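Local coordinates for Protein/nucleic acid deglycase 2 (Escherichia coli, PDB 1OI4) that repairs glycated proteins and nucleotides by removing the Maillard adducts that methylglyoxal and glyoxal form with their amino groups, at residues F107-F110 and T111-F114. Numbering follows the deposited sequence.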
loop_
_atom_site.group_PDB
_atom_site.type_symbol
_atom_site.label_atom_id
_atom_site.label_comp_id
_atom_site.label_asym_id
_atom_site.label_seq_id
_atom_site.Cartn_x
_atom_site.Cartn_y
_atom_site.Cartn_z
ATOM N N PHE A 107 12.841 2.821 8.365
ATOM C CA PHE A 107 11.969 1.694 8.681
ATOM C C PHE A 107 12.303 0.469 7.844
ATOM O O PHE A 107 12.194 -0.666 8.316
ATOM C CB PHE A 107 10.501 2.085 8.501
ATOM C CG PHE A 107 10.047 3.155 9.450
ATOM C CD1 PHE A 107 10.200 4.502 9.129
ATOM C CD2 PHE A 107 9.533 2.819 10.699
ATOM C CE1 PHE A 107 9.853 5.498 10.044
ATOM C CE2 PHE A 107 9.184 3.811 11.621
ATOM C CZ PHE A 107 9.346 5.150 11.293
ATOM N N VAL A 108 12.723 0.694 6.605
ATOM C CA VAL A 108 13.083 -0.407 5.727
ATOM C C VAL A 108 14.334 -1.092 6.265
ATOM O O VAL A 108 14.413 -2.319 6.300
ATOM C CB VAL A 108 13.343 0.088 4.286
ATOM C CG1 VAL A 108 13.711 -1.089 3.383
ATOM C CG2 VAL A 108 12.103 0.787 3.752
ATOM N N THR A 109 15.302 -0.287 6.695
ATOM C CA THR A 109 16.550 -0.805 7.246
ATOM C C THR A 109 16.298 -1.554 8.557
ATOM O O THR A 109 16.902 -2.599 8.814
ATOM C CB THR A 109 17.562 0.344 7.486
ATOM O OG1 THR A 109 18.080 0.785 6.223
ATOM C CG2 THR A 109 18.717 -0.121 8.370
ATOM N N PHE A 110 15.401 -1.019 9.380
ATOM C CA PHE A 110 15.064 -1.650 10.652
ATOM C C PHE A 110 14.468 -3.028 10.369
ATOM O O PHE A 110 14.857 -4.030 10.980
ATOM C CB PHE A 110 14.039 -0.802 11.406
ATOM C CG PHE A 110 13.725 -1.308 12.787
ATOM C CD1 PHE A 110 14.444 -0.854 13.888
ATOM C CD2 PHE A 110 12.716 -2.244 12.983
ATOM C CE1 PHE A 110 14.160 -1.324 15.168
ATOM C CE2 PHE A 110 12.425 -2.721 14.260
ATOM C CZ PHE A 110 13.150 -2.258 15.355
ATOM N N THR A 111 13.523 -3.067 9.434
ATOM C CA THR A 111 12.866 -4.307 9.061
ATOM C C THR A 111 13.875 -5.318 8.515
ATOM O O THR A 111 13.858 -6.486 8.896
ATOM C CB THR A 111 11.775 -4.062 7.994
ATOM O OG1 THR A 111 10.824 -3.108 8.489
ATOM C CG2 THR A 111 11.051 -5.367 7.665
ATOM N N ARG A 112 14.755 -4.859 7.628
ATOM C CA ARG A 112 15.766 -5.721 7.023
ATOM C C ARG A 112 16.693 -6.335 8.068
ATOM O O ARG A 112 16.891 -7.550 8.101
ATOM C CB ARG A 112 16.603 -4.928 6.016
ATOM C CG ARG A 112 17.737 -5.725 5.379
ATOM C CD ARG A 112 18.622 -4.842 4.499
ATOM N NE ARG A 112 17.878 -4.295 3.370
ATOM C CZ ARG A 112 17.681 -2.999 3.150
ATOM N NH1 ARG A 112 16.982 -2.608 2.091
ATOM N NH2 ARG A 112 18.180 -2.098 3.986
ATOM N N ASP A 113 17.268 -5.482 8.905
ATOM C CA ASP A 113 18.176 -5.930 9.950
ATOM C C ASP A 113 17.494 -6.856 10.941
ATOM O O ASP A 113 18.097 -7.831 11.398
ATOM C CB ASP A 113 18.753 -4.731 10.692
ATOM C CG ASP A 113 19.701 -3.924 9.836
ATOM O OD1 ASP A 113 20.219 -2.903 10.332
ATOM O OD2 ASP A 113 19.926 -4.310 8.668
ATOM N N PHE A 114 16.238 -6.563 11.270
ATOM C CA PHE A 114 15.520 -7.400 12.216
ATOM C C PHE A 114 15.324 -8.792 11.627
ATOM O O PHE A 114 15.578 -9.797 12.291
ATOM C CB PHE A 114 14.159 -6.798 12.576
ATOM C CG PHE A 114 13.613 -7.311 13.879
ATOM C CD1 PHE A 114 13.965 -6.704 15.081
ATOM C CD2 PHE A 114 12.826 -8.459 13.915
ATOM C CE1 PHE A 114 13.546 -7.235 16.305
ATOM C CE2 PHE A 114 12.403 -8.999 15.132
ATOM C CZ PHE A 114 12.765 -8.385 16.329
HETATM O O HOH W 1 17.176 0.690 3.714
#
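The guanidinium of R112 lies back along the preceding turn of helix 105-116: V108 O lies over one of its faces, T109 OG1 stands near its plane at the edge, and a water sits in that plane. This water accepts from R112 NH2 at 3.0 Å and lies 2.7 Å from T109 OG1, bridging two groups whose direct separation, NH2 to OG1, is 3.7 Å. With CG anti to the backbone N (chi1 177°) and a bend at chi3 (-63°), the chain crosses V108 obliquely, and R112 NH1 comes to 3.8 Å from V108 CG1. A long arginine suits this partly exposed flank: its NE bonds A134 O at the end of helix 128-134 while NH2 reaches the water. T109 OG1 is also hydrogen-bonded to N105 O, one turn back, while its methyl CG2 runs alongside D113 and approaches OD1 to 3.7 Å.

The F110 and F114 rings follow one another one turn apart on the buried side, meeting obliquely at 4.3 Å between F110 CE2 and F114 CD1. Beside them T111 is buried against L29 and L130, where an unpaired hydroxyl would probably be costly. With OG1 beside its own backbone N (chi1 -57°), it donates to F107 O at 2.8 Å, while T111 N bonds the same oxygen from the opposite face of the carbonyl plane.

The chemistry is thus that of an amphipathic helix: phenylalanines line the buried side, F107 and F110 against L29 of strand 25-29 and F114 against P84 and K119; T111 satisfies its hydroxyl on a carbonyl of its own helix, and R112 joins the outer flank to helix 128-134.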